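Local structure of hypothetical protein SMU.848 (Streptococcus mutans, 2G0I) at residues Phe40-Gly45 with Leu119-Leu124; Thr53-Ser58 with Gly99-Asp104; Ala85-Ser90 with Glu114-Leu119. The protein probably acts as a cysteine protease of the Prp family, whose members are linked to ribosome biogenesis by processing a ribosomal protein. All coordinates share one frame; numbering follows the deposited sequence.

Interaction 1. Residues Phe40-Gly45 with Leu119-Leu124; sequences FIRRKG and LFEAFL
F40 and R42 of strand 36-43 meet helix 114-133 in the two-layer alpha-beta sandwich of this Prp-family protein. The contact joins the sheet layer to the helix layer. The strand and helix segments run at 138° to each other, with axes 11.3 Å apart at closest approach. Apolar packing and a salt bridge hold them together.

The CB of F40 points toward the helix, and its ring lies among L124, F120 and F123. L124 CD1 lies over one face of that ring in a CH-pi contact, 3.4 Å from the centroid and almost exactly on the ring normal. A chi1 of 170°, with CG anti to the backbone N, sets the two methyls of L124 between F40 and R42: CD1 over the ring, CD2 at the guanidinium. The edge of the F40 ring meets two other aromatic residues. F40 CE1 is 3.7 Å from F123 CD2, with the two ring planes at 50°. F40 CD1 is 4.1 Å from F120 CE2.

R42 grips E121 end-on, one nitrogen to each carboxylate oxygen. R42 NH1 is 2.7 Å from E121 OE2, and R42 NH2 is 3.2 Å from E121 OE1. Both bonds are nearly straight and come in on the syn sides, but tilted out of the carboxylate plane. R42 NH1 also donates to G45 O at 3.1 Å, which ties the guanidinium to the turn after its own strand and helps fix its rotation. L124 CD2 packs at the guanidinium edge, 3.5 Å from R42 NH2.

E121 also packs on L84 of the second subunit. F40 and L124 both touch I142 of strand 138-144, and F120 and E121 touch L47 of strand 46-53. F123 leans on L73 and L77 of helix 61-84.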
ATOM      1  N   PHE B  40       4.708  14.853  -6.187  1.00 11.28           N
ATOM      2  CA  PHE B  40       3.877  14.278  -7.255  1.00 10.50           C
ATOM      3  C   PHE B  40       3.687  15.322  -8.344  1.00 12.97           C
ATOM      4  O   PHE B  40       3.417  16.501  -8.071  1.00 12.27           O
ATOM      5  CB  PHE B  40       2.506  13.895  -6.702  1.00 11.49           C
ATOM      6  CG  PHE B  40       2.553  12.795  -5.652  1.00 12.62           C
ATOM      7  CD1 PHE B  40       2.216  11.475  -6.009  1.00 14.81           C
ATOM      8  CD2 PHE B  40       2.857  13.081  -4.322  1.00 13.53           C
ATOM      9  CE1 PHE B  40       2.239  10.439  -5.080  1.00 14.39           C
ATOM     10  CE2 PHE B  40       2.869  12.027  -3.353  1.00 15.48           C
ATOM     11  CZ  PHE B  40       2.538  10.695  -3.757  1.00 13.47           C
ATOM     12  N   ILE B  41       3.769  14.876  -9.584  1.00 14.05           N
ATOM     13  CA  ILE B  41       3.388  15.735 -10.686  1.00 13.51           C
ATOM     14  C   ILE B  41       2.167  15.168 -11.385  1.00 15.60           C
ATOM     15  O   ILE B  41       2.201  14.020 -11.866  1.00 12.03           O
ATOM     16  CB  ILE B  41       4.545  15.923 -11.659  1.00 15.76           C
ATOM     17  CG1 ILE B  41       5.702  16.602 -10.938  1.00 15.37           C
ATOM     18  CG2 ILE B  41       4.057  16.721 -12.957  1.00 13.96           C
ATOM     19  CD1 ILE B  41       6.931  16.659 -11.745  1.00 17.25           C
ATOM     20  N   ARG B  42       1.119  15.997 -11.466  1.00 14.77           N
ATOM     21  CA  ARG B  42      -0.087  15.725 -12.232  1.00 15.89           C
ATOM     22  C   ARG B  42      -0.038  16.641 -13.485  1.00 16.78           C
ATOM     23  O   ARG B  42       0.292  17.836 -13.381  1.00 17.76           O
ATOM     24  CB  ARG B  42      -1.316  16.060 -11.386  1.00 16.03           C
ATOM     25  CG  ARG B  42      -2.625  15.539 -11.960  1.00 16.36           C
ATOM     26  CD  ARG B  42      -3.829  15.875 -11.048  1.00 18.87           C
ATOM     27  NE  ARG B  42      -3.783  15.232  -9.725  1.00 19.47           N
ATOM     28  CZ  ARG B  42      -4.269  14.019  -9.449  1.00 18.97           C
ATOM     29  NH1 ARG B  42      -4.856  13.302 -10.401  1.00 20.08           N
ATOM     30  NH2 ARG B  42      -4.203  13.534  -8.215  1.00 18.76           N
ATOM     31  N   ARG B  43      -0.330  16.081 -14.655  1.00 18.47           N
ATOM     32  CA  ARG B  43      -0.373  16.857 -15.909  1.00 18.45           C
ATOM     33  C   ARG B  43      -1.674  16.513 -16.633  1.00 19.23           C
ATOM     34  O   ARG B  43      -1.958  15.343 -16.912  1.00 17.27           O
ATOM     35  CB  ARG B  43       0.812  16.516 -16.833  1.00 20.69           C
ATOM     36  CG  ARG B  43       2.206  16.703 -16.222  1.00 22.17           C
ATOM     37  CD  ARG B  43       3.374  16.815 -17.293  1.00 22.24           C
ATOM     38  NE  ARG B  43       4.657  17.029 -16.601  1.00 23.05           N
ATOM     39  CZ  ARG B  43       5.415  16.045 -16.087  1.00 25.35           C
ATOM     40  NH1 ARG B  43       5.046  14.764 -16.201  1.00 22.30           N
ATOM     41  NH2 ARG B  43       6.553  16.340 -15.465  1.00 26.23           N
ATOM     42  N   LYS B  44      -2.472  17.531 -16.946  1.00 19.29           N
ATOM     43  CA  LYS B  44      -3.750  17.338 -17.622  1.00 21.98           C
ATOM     44  C   LYS B  44      -4.625  16.333 -16.876  1.00 20.49           C
ATOM     45  O   LYS B  44      -5.299  15.502 -17.493  1.00 18.85           O
ATOM     46  CB  LYS B  44      -3.541  16.909 -19.094  1.00 25.04           C
ATOM     47  CG  LYS B  44      -2.667  17.838 -19.945  1.00 28.53           C
ATOM     48  CD  LYS B  44      -3.330  19.212 -20.108  1.00 32.24           C
ATOM     49  CE  LYS B  44      -2.548  20.124 -21.030  1.00 33.45           C
ATOM     50  NZ  LYS B  44      -3.220  21.444 -21.019  1.00 35.78           N
ATOM     51  N   GLY B  45      -4.593  16.399 -15.549  1.00 20.19           N
ATOM     52  CA  GLY B  45      -5.512  15.629 -14.733  1.00 20.12           C
ATOM     53  C   GLY B  45      -5.006  14.266 -14.290  1.00 21.22           C
ATOM     54  O   GLY B  45      -5.555  13.698 -13.355  1.00 22.06           O
ATOM     55  N   LEU B 119      -4.213   2.887  -9.211  1.00 10.34           N
ATOM     56  CA  LEU B 119      -3.081   2.488  -8.352  1.00  9.39           C
ATOM     57  C   LEU B 119      -2.248   3.698  -7.901  1.00 10.39           C
ATOM     58  O   LEU B 119      -1.864   3.826  -6.723  1.00  9.83           O
ATOM     59  CB  LEU B 119      -2.199   1.463  -9.077  1.00 10.95           C
ATOM     60  CG  LEU B 119      -2.893   0.092  -9.266  1.00 11.99           C
ATOM     61  CD1 LEU B 119      -2.037  -0.779 -10.191  1.00 11.22           C
ATOM     62  CD2 LEU B 119      -3.101  -0.547  -7.890  1.00 11.17           C
ATOM     63  N   PHE B 120      -1.984   4.593  -8.833  1.00 10.54           N
ATOM     64  CA  PHE B 120      -1.188   5.786  -8.551  1.00 11.14           C
ATOM     65  C   PHE B 120      -1.934   6.719  -7.564  1.00 11.15           C
ATOM     66  O   PHE B 120      -1.312   7.326  -6.675  1.00 10.88           O
ATOM     67  CB  PHE B 120      -0.891   6.527  -9.874  1.00 11.74           C
ATOM     68  CG  PHE B 120       0.431   7.278  -9.888  1.00 12.33           C
ATOM     69  CD1 PHE B 120       1.100   7.467 -11.100  1.00 12.02           C
ATOM     70  CD2 PHE B 120       1.031   7.730  -8.692  1.00 12.55           C
ATOM     71  CE1 PHE B 120       2.360   8.122 -11.120  1.00 13.30           C
ATOM     72  CE2 PHE B 120       2.282   8.386  -8.695  1.00 12.78           C
ATOM     73  CZ  PHE B 120       2.929   8.596  -9.926  1.00 12.89           C
ATOM     74  N   GLU B 121      -3.245   6.850  -7.714  1.00 10.41           N
ATOM     75  CA  GLU B 121      -4.042   7.687  -6.786  1.00 10.30           C
ATOM     76  C   GLU B 121      -4.108   7.046  -5.414  1.00 11.87           C
ATOM     77  O   GLU B 121      -4.086   7.754  -4.402  1.00 10.92           O
ATOM     78  CB  GLU B 121      -5.462   7.917  -7.305  1.00 13.89           C
ATOM     79  CG  GLU B 121      -5.471   8.757  -8.596  1.00 14.35           C
ATOM     80  CD  GLU B 121      -5.477  10.262  -8.412  1.00 18.47           C
ATOM     81  OE1 GLU B 121      -5.391  10.759  -7.260  1.00 17.39           O
ATOM     82  OE2 GLU B 121      -5.637  10.941  -9.456  1.00 18.39           O
ATOM     83  N   ALA B 122      -4.206   5.712  -5.378  1.00  9.71           N
ATOM     84  CA  ALA B 122      -4.163   5.004  -4.069  1.00 10.35           C
ATOM     85  C   ALA B 122      -2.852   5.261  -3.353  1.00 10.94           C
ATOM     86  O   ALA B 122      -2.822   5.419  -2.151  1.00 11.52           O
ATOM     87  CB  ALA B 122      -4.338   3.546  -4.272  1.00 10.38           C
ATOM     88  N   PHE B 123      -1.760   5.251  -4.098  1.00 11.78           N
ATOM     89  CA  PHE B 123      -0.443   5.580  -3.532  1.00 10.57           C
ATOM     90  C   PHE B 123      -0.409   7.006  -3.028  1.00 11.59           C
ATOM     91  O   PHE B 123       0.067   7.258  -1.918  1.00 10.77           O
ATOM     92  CB  PHE B 123       0.674   5.338  -4.560  1.00 11.48           C
ATOM     93  CG  PHE B 123       2.031   5.719  -4.061  1.00 12.48           C
ATOM     94  CD1 PHE B 123       2.621   4.998  -2.989  1.00 10.29           C
ATOM     95  CD2 PHE B 123       2.709   6.791  -4.636  1.00 12.29           C
ATOM     96  CE1 PHE B 123       3.885   5.341  -2.518  1.00 12.31           C
ATOM     97  CE2 PHE B 123       4.005   7.159  -4.176  1.00 11.93           C
ATOM     98  CZ  PHE B 123       4.572   6.439  -3.113  1.00 11.85           C
ATOM     99  N   LEU B 124      -0.874   7.945  -3.843  1.00 10.56           N
ATOM    100  CA  LEU B 124      -0.954   9.346  -3.374  1.00 11.97           C
ATOM    101  C   LEU B 124      -1.807   9.447  -2.106  1.00 11.33           C
ATOM    102  O   LEU B 124      -1.499  10.203  -1.178  1.00 11.45           O
ATOM    103  CB  LEU B 124      -1.537  10.240  -4.489  1.00 11.01           C
ATOM    104  CG  LEU B 124      -1.908  11.688  -4.111  1.00 12.26           C
ATOM    105  CD1 LEU B 124      -0.667  12.406  -3.697  1.00 11.26           C
ATOM    106  CD2 LEU B 124      -2.629  12.349  -5.281  1.00 13.69           C
TER

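Interaction 2. Residues Thr53-Ser58 with Gly99-Asp104; sequences TGHAGS and GYMKID
T53 and Y100 pair where strand 46-53 ends beside the start of strand 100-104, within the sheet of the alpha-beta sandwich. They form an antiparallel non-hydrogen-bonded pair, with CA atoms 4.6 Å apart. After T53 the chain leaves the strand and makes a type I beta turn from G54 to G57, on the way to helix 61-84.

One backbone hydrogen bond crosses the contact. G54 N donates to G99 O at 3.1 Å. The same oxygen receives a CA-H...O contact from T53 CA at 3.2 Å, so two donors on consecutive residues share it.

Van der Waals contacts come next. T53 and Y100 point to the same face of the sheet, and T53 CG2 meets the edge of the Y100 ring at CD1, 3.8 Å away. A56 CB sits 3.8 Å from G99 CA.

The side chain of H55 touches V70 of helix 61-84 and the side chain of M101. Its chi1 of 50° sets CG between the backbone N and the carbonyl carbon and brings the ring obliquely up to the G99-Y100 peptide. H55 CE1 is 3.4 Å from G99 C. The selenium of M101, a selenomethionine, makes an oblique contact with the H55 ring, SE lying 5.4 Å from the centroid. M101 bends at its last torsion, and its CE comes 3.5 Å from H55 NE2.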
ATOM      1  N   THR B  53      12.457  11.403  -1.463  1.00 15.27           N
ATOM      2  CA  THR B  53      13.800  11.405  -0.866  1.00 17.85           C
ATOM      3  C   THR B  53      13.678  11.178   0.630  1.00 19.02           C
ATOM      4  O   THR B  53      12.653  11.506   1.203  1.00 15.04           O
ATOM      5  CB  THR B  53      14.539  12.747  -1.149  1.00 18.59           C
ATOM      6  OG1 THR B  53      13.805  13.839  -0.557  1.00 16.63           O
ATOM      7  CG2 THR B  53      14.674  12.994  -2.662  1.00 18.07           C
ATOM      8  N   GLY B  54      14.699  10.589   1.268  1.00 22.29           N
ATOM      9  CA  GLY B  54      14.691  10.423   2.753  1.00 24.56           C
ATOM     10  C   GLY B  54      14.183   9.096   3.331  1.00 26.61           C
ATOM     11  O   GLY B  54      14.359   8.812   4.517  1.00 29.22           O
ATOM     12  N   HIS B  55      13.565   8.283   2.493  1.00 29.24           N
ATOM     13  CA  HIS B  55      12.838   7.068   2.895  1.00 30.30           C
ATOM     14  C   HIS B  55      13.773   5.882   3.213  1.00 30.70           C
ATOM     15  O   HIS B  55      13.320   4.844   3.686  1.00 31.45           O
ATOM     16  CB  HIS B  55      11.906   6.680   1.737  1.00 33.38           C
ATOM     17  CG  HIS B  55      12.618   6.633   0.424  1.00 33.22           C
ATOM     18  ND1 HIS B  55      12.978   7.775  -0.267  1.00 33.03           N
ATOM     19  CD2 HIS B  55      13.132   5.592  -0.272  1.00 33.60           C
ATOM     20  CE1 HIS B  55      13.660   7.437  -1.343  1.00 32.47           C
ATOM     21  NE2 HIS B  55      13.761   6.120  -1.373  1.00 34.11           N
ATOM     22  N   ALA B  56      15.068   6.036   2.952  1.00 31.47           N
ATOM     23  CA  ALA B  56      16.043   4.989   3.236  1.00 32.52           C
ATOM     24  C   ALA B  56      16.255   4.793   4.742  1.00 34.22           C
ATOM     25  O   ALA B  56      16.932   3.842   5.174  1.00 36.50           O
ATOM     26  CB  ALA B  56      17.362   5.277   2.551  1.00 32.93           C
ATOM     27  N   GLY B  57      15.674   5.677   5.542  1.00 34.53           N
ATOM     28  CA  GLY B  57      15.800   5.574   7.004  1.00 35.70           C
ATOM     29  C   GLY B  57      16.913   6.457   7.549  1.00 35.29           C
ATOM     30  O   GLY B  57      17.778   6.914   6.801  1.00 36.01           O
ATOM     31  N   SER B  58      16.884   6.705   8.855  1.00 34.35           N
ATOM     32  CA  SER B  58      17.860   7.594   9.486  1.00 33.44           C
ATOM     33  C   SER B  58      18.461   6.953  10.723  1.00 32.30           C
ATOM     34  O   SER B  58      19.481   7.422  11.222  1.00 33.21           O
ATOM     35  CB  SER B  58      17.229   8.932   9.859  1.00 32.38           C
ATOM     36  OG  SER B  58      16.273   8.757  10.886  1.00 34.07           O
ATOM     37  N   GLY B  99      18.402   8.449   0.541  1.00 30.62           N
ATOM     38  CA  GLY B  99      17.604   7.680  -0.413  1.00 25.15           C
ATOM     39  C   GLY B  99      16.913   8.574  -1.415  1.00 22.88           C
ATOM     40  O   GLY B  99      16.436   9.668  -1.077  1.00 18.97           O
ATOM     41  N   TYR B 100      16.833   8.071  -2.645  1.00 18.31           N
ATOM     42  CA  TYR B 100      16.133   8.719  -3.744  1.00 17.26           C
ATOM     43  C   TYR B 100      15.341   7.663  -4.536  1.00 15.45           C
ATOM     44  O   TYR B 100      15.824   6.537  -4.782  1.00 13.54           O
ATOM     45  CB  TYR B 100      17.149   9.404  -4.660  1.00 16.87           C
ATOM     46  CG  TYR B 100      16.557  10.023  -5.891  1.00 17.60           C
ATOM     47  CD1 TYR B 100      15.950  11.267  -5.830  1.00 17.60           C
ATOM     48  CD2 TYR B 100      16.559   9.341  -7.116  1.00 19.16           C
ATOM     49  CE1 TYR B 100      15.372  11.846  -6.938  1.00 18.18           C
ATOM     50  CE2 TYR B 100      15.963   9.918  -8.267  1.00 20.04           C
ATOM     51  CZ  TYR B 100      15.378  11.183  -8.156  1.00 18.23           C
ATOM     52  OH  TYR B 100      14.786  11.793  -9.241  1.00 18.83           O
HETATM   53  N   MSE B 101      14.134   8.038  -4.960  1.00 16.99           N
HETATM   54  CA  MSE B 101      13.329   7.182  -5.798  1.00 18.66           C
HETATM   55  C   MSE B 101      12.486   8.062  -6.703  1.00 16.21           C
HETATM   56  O   MSE B 101      11.936   9.069  -6.270  1.00 16.17           O
HETATM   57  CB  MSE B 101      12.440   6.307  -4.933  1.00 19.21           C
HETATM   58  CG  MSE B 101      11.588   5.340  -5.683  1.00 27.30           C
HETATM   59 SE   MSE B 101      10.338   4.390  -4.448  1.00 36.13          SE
HETATM   60  CE  MSE B 101      11.443   4.066  -2.988  1.00 31.35           C
ATOM     61  N   LYS B 102      12.411   7.700  -7.971  1.00 14.12           N
ATOM     62  CA  LYS B 102      11.502   8.394  -8.830  1.00 13.72           C
ATOM     63  C   LYS B 102      10.805   7.381  -9.716  1.00 13.70           C
ATOM     64  O   LYS B 102      11.475   6.590 -10.418  1.00 13.27           O
ATOM     65  CB  LYS B 102      12.242   9.448  -9.646  1.00 17.08           C
ATOM     66  CG  LYS B 102      11.272  10.213 -10.566  1.00 19.43           C
ATOM     67  CD  LYS B 102      11.938  11.411 -11.230  1.00 21.31           C
ATOM     68  CE  LYS B 102      10.874  12.209 -11.940  1.00 22.78           C
ATOM     69  NZ  LYS B 102      11.402  13.434 -12.552  1.00 25.69           N
ATOM     70  N   ILE B 103       9.478   7.378  -9.649  1.00 13.15           N
ATOM     71  CA  ILE B 103       8.637   6.556 -10.537  1.00 15.01           C
ATOM     72  C   ILE B 103       8.126   7.501 -11.589  1.00 15.33           C
ATOM     73  O   ILE B 103       7.527   8.524 -11.247  1.00 16.15           O
ATOM     74  CB  ILE B 103       7.450   5.949  -9.776  1.00 16.34           C
ATOM     75  CG1 ILE B 103       7.995   5.095  -8.627  1.00 17.35           C
ATOM     76  CG2 ILE B 103       6.532   5.114 -10.719  1.00 17.13           C
ATOM     77  CD1 ILE B 103       7.040   4.975  -7.424  1.00 18.86           C
ATOM     78  N   ASP B 104       8.361   7.198 -12.870  1.00 14.19           N
ATOM     79  CA  ASP B 104       8.042   8.194 -13.888  1.00 15.66           C
ATOM     80  C   ASP B 104       7.291   7.515 -15.028  1.00 15.77           C
ATOM     81  O   ASP B 104       7.828   6.605 -15.652  1.00 19.29           O
ATOM     82  CB  ASP B 104       9.308   8.865 -14.363  1.00 17.47           C
ATOM     83  CG  ASP B 104       9.039  10.084 -15.261  1.00 20.75           C
ATOM     84  OD1 ASP B 104       7.887  10.347 -15.670  1.00 17.64           O
ATOM     85  OD2 ASP B 104      10.019  10.795 -15.537  1.00 23.58           O
TER

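Interaction 3. Residues Ala85-Ser90 with Glu114-Leu119; sequences ADCTVS and EKVQLL
C87 chi1 is 180°, which sets SG anti to the backbone N and lays the thiol alongside V116. In V116 a chi1 of 166° leaves CG2 beside its own backbone N, and this is the methyl that meets the cysteine. C87 CB is 3.5 Å from V116 CG2, tighter than usual for two carbons. The sulfur C87 SG follows at 3.6 Å from the same methyl. V116 CG1 is farther from the sulfur, so one branch of the valine does most of the touching.

A85 makes the second half of the contact. Its CB points toward the helix and touches three side chains from one turn. A85 CB is 3.9 Å from K115 CB and also 3.9 Å from V116 CG2. L119 adds CD1, which is 3.8 Å from A85 CB. The K115 chain then runs on fully extended, and its amino end leads away from the contact. No hydrogen bond crosses between the segments.

The contact joins the loop after helix 61-84 to the first part of helix 114-133, in the two-layer sandwich. A85-S90 carries the chain from helix 61-84 on to strand 90-94. D86 takes a positive phi of 58° as the chain leaves helix 61-84. D86 O accepts a hydrogen bond from N110 ND2, and the backbone of C87 is bonded to L81. Around the apolar group, L105 touches both C87 and V116, while L81 packs on V116 from helix 61-84. The second subunit also comes close, with K115 packing on E114 of that subunit and L119 on its A122.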
ATOM      1  N   ALA B  85      -1.666  -3.889 -13.764  1.00 20.26           N
ATOM      2  CA  ALA B  85      -2.105  -2.821 -14.645  1.00 22.23           C
ATOM      3  C   ALA B  85      -1.394  -2.843 -15.987  1.00 25.25           C
ATOM      4  O   ALA B  85      -1.601  -1.926 -16.787  1.00 27.42           O
ATOM      5  CB  ALA B  85      -1.917  -1.444 -13.981  1.00 20.12           C
ATOM      6  N   ASP B  86      -0.541  -3.846 -16.217  1.00 26.72           N
ATOM      7  CA  ASP B  86       0.107  -4.006 -17.511  1.00 28.63           C
ATOM      8  C   ASP B  86       0.917  -2.748 -17.876  1.00 29.56           C
ATOM      9  O   ASP B  86       0.837  -2.223 -19.007  1.00 30.30           O
ATOM     10  CB  ASP B  86      -0.972  -4.289 -18.573  1.00 31.95           C
ATOM     11  CG  ASP B  86      -0.393  -4.588 -19.940  1.00 33.47           C
ATOM     12  OD1 ASP B  86       0.728  -5.143 -19.999  1.00 33.60           O
ATOM     13  OD2 ASP B  86      -1.080  -4.277 -20.946  1.00 35.54           O
ATOM     14  N   CYS B  87       1.701  -2.288 -16.909  1.00 27.03           N
ATOM     15  CA  CYS B  87       2.432  -1.029 -17.001  1.00 26.96           C
ATOM     16  C   CYS B  87       3.842  -1.175 -16.402  1.00 28.66           C
ATOM     17  O   CYS B  87       4.010  -1.296 -15.175  1.00 26.54           O
ATOM     18  CB  CYS B  87       1.622   0.073 -16.291  1.00 25.27           C
ATOM     19  SG  CYS B  87       2.320   1.757 -16.273  1.00 26.26           S
ATOM     20  N   THR B  88       4.867  -1.170 -17.257  1.00 29.96           N
ATOM     21  CA  THR B  88       6.218  -1.138 -16.725  1.00 32.00           C
ATOM     22  C   THR B  88       6.692   0.292 -16.625  1.00 29.25           C
ATOM     23  O   THR B  88       6.704   1.065 -17.605  1.00 30.45           O
ATOM     24  CB  THR B  88       7.239  -2.087 -17.438  1.00 34.04           C
ATOM     25  OG1 THR B  88       6.805  -3.443 -17.288  1.00 36.04           O
ATOM     26  CG2 THR B  88       8.646  -1.978 -16.819  1.00 34.77           C
ATOM     27  N   VAL B  89       7.050   0.652 -15.410  1.00 25.28           N
ATOM     28  CA  VAL B  89       7.409   2.025 -15.159  1.00 23.07           C
ATOM     29  C   VAL B  89       8.892   2.212 -15.406  1.00 20.83           C
ATOM     30  O   VAL B  89       9.671   1.241 -15.431  1.00 19.40           O
ATOM     31  CB  VAL B  89       6.936   2.489 -13.729  1.00 24.80           C
ATOM     32  CG1 VAL B  89       5.492   2.081 -13.533  1.00 26.83           C
ATOM     33  CG2 VAL B  89       7.812   1.903 -12.606  1.00 23.26           C
ATOM     34  N   SER B  90       9.268   3.469 -15.592  1.00 16.71           N
ATOM     35  CA  SER B  90      10.630   3.859 -15.481  1.00 14.65           C
ATOM     36  C   SER B  90      10.813   4.142 -13.983  1.00 16.24           C
ATOM     37  O   SER B  90       9.975   4.803 -13.355  1.00 14.70           O
ATOM     38  CB  SER B  90      10.838   5.104 -16.322  1.00 16.46           C
ATOM     39  OG  SER B  90      12.072   5.705 -16.047  1.00 17.67           O
ATOM     40  N   GLU B 114      -7.053   3.503 -16.779  1.00 18.57           N
ATOM     41  CA  GLU B 114      -7.837   3.495 -15.572  1.00 21.04           C
ATOM     42  C   GLU B 114      -7.127   2.723 -14.449  1.00 18.22           C
ATOM     43  O   GLU B 114      -7.050   3.216 -13.323  1.00 17.02           O
ATOM     44  CB  GLU B 114      -9.239   2.917 -15.833  1.00 22.71           C
ATOM     45  CG  GLU B 114     -10.241   3.255 -14.748  1.00 28.42           C
ATOM     46  CD  GLU B 114     -11.608   2.577 -14.947  1.00 31.43           C
ATOM     47  OE1 GLU B 114     -12.295   2.909 -15.951  1.00 35.42           O
ATOM     48  OE2 GLU B 114     -11.982   1.723 -14.098  1.00 34.09           O
ATOM     49  N   LYS B 115      -6.625   1.530 -14.730  1.00 17.69           N
ATOM     50  CA  LYS B 115      -5.989   0.756 -13.632  1.00 16.39           C
ATOM     51  C   LYS B 115      -4.709   1.418 -13.167  1.00 15.32           C
ATOM     52  O   LYS B 115      -4.390   1.408 -11.961  1.00 14.44           O
ATOM     53  CB  LYS B 115      -5.708  -0.693 -14.059  1.00 18.25           C
ATOM     54  CG  LYS B 115      -6.991  -1.436 -14.291  1.00 21.34           C
ATOM     55  CD  LYS B 115      -6.783  -2.812 -14.786  1.00 23.54           C
ATOM     56  CE  LYS B 115      -8.186  -3.437 -14.859  1.00 25.14           C
ATOM     57  NZ  LYS B 115      -8.037  -4.765 -15.404  1.00 26.91           N
ATOM     58  N   VAL B 116      -3.962   1.978 -14.123  1.00 13.26           N
ATOM     59  CA  VAL B 116      -2.703   2.641 -13.806  1.00 13.07           C
ATOM     60  C   VAL B 116      -2.976   3.817 -12.855  1.00 15.31           C
ATOM     61  O   VAL B 116      -2.325   3.931 -11.792  1.00 12.96           O
ATOM     62  CB  VAL B 116      -1.908   3.105 -15.079  1.00 13.49           C
ATOM     63  CG1 VAL B 116      -0.804   4.073 -14.692  1.00 12.42           C
ATOM     64  CG2 VAL B 116      -1.295   1.917 -15.862  1.00 14.04           C
ATOM     65  N   GLN B 117      -3.938   4.672 -13.212  1.00 13.78           N
ATOM     66  CA  GLN B 117      -4.233   5.879 -12.404  1.00 14.92           C
ATOM     67  C   GLN B 117      -4.857   5.558 -11.071  1.00 15.69           C
ATOM     68  O   GLN B 117      -4.645   6.282 -10.080  1.00 13.18           O
ATOM     69  CB  GLN B 117      -5.152   6.840 -13.165  1.00 15.60           C
ATOM     70  CG  GLN B 117      -4.423   7.550 -14.328  1.00 15.27           C
ATOM     71  CD  GLN B 117      -3.299   8.411 -13.833  1.00 14.52           C
ATOM     72  OE1 GLN B 117      -3.500   9.286 -12.999  1.00 15.64           O
ATOM     73  NE2 GLN B 117      -2.103   8.136 -14.296  1.00 12.99           N
ATOM     74  N   LEU B 118      -5.646   4.483 -11.041  1.00 15.33           N
ATOM     75  CA  LEU B 118      -6.255   4.089  -9.760  1.00 14.14           C
ATOM     76  C   LEU B 118      -5.166   3.696  -8.773  1.00 11.27           C
ATOM     77  O   LEU B 118      -5.214   4.112  -7.620  1.00 10.16           O
ATOM     78  CB  LEU B 118      -7.229   2.933  -9.912  1.00 14.37           C
ATOM     79  CG  LEU B 118      -7.845   2.451  -8.578  1.00 13.78           C
ATOM     80  CD1 LEU B 118      -8.633   3.542  -7.847  1.00 14.24           C
ATOM     81  CD2 LEU B 118      -8.766   1.311  -8.879  1.00 15.04           C
ATOM     82  N   LEU B 119      -4.213   2.887  -9.211  1.00 10.34           N
ATOM     83  CA  LEU B 119      -3.081   2.488  -8.352  1.00  9.39           C
ATOM     84  C   LEU B 119      -2.248   3.698  -7.901  1.00 10.39           C
ATOM     85  O   LEU B 119      -1.864   3.826  -6.723  1.00  9.83           O
ATOM     86  CB  LEU B 119      -2.199   1.463  -9.077  1.00 10.95           C
ATOM     87  CG  LEU B 119      -2.893   0.092  -9.266  1.00 11.99           C
ATOM     88  CD1 LEU B 119      -2.037  -0.779 -10.191  1.00 11.22           C
ATOM     89  CD2 LEU B 119      -3.101  -0.547  -7.890  1.00 11.17           C
TER

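Interactions 1 and 3 both use helix 114-133 and have centres about 11 Å apart. Their segments overlap at L119, which touches A85 in interaction 3. Both also touch the second subunit. Interaction 2 lies across the centre of the chain from them, its centre about 17 Å from that of interaction 1 and about 20 Å from that of interaction 3. It still meets interaction 3 directly: D104 N is 2.9 Å from S90 O, a probable hydrogen bond, and I103 packs on V89. Interaction 1 lies nearest the calcium region. The side chain of L124 is about 13 Å from a calcium ion and about 10 Å from that of E132, which binds calcium in a structure of this protein, though not in this chain here.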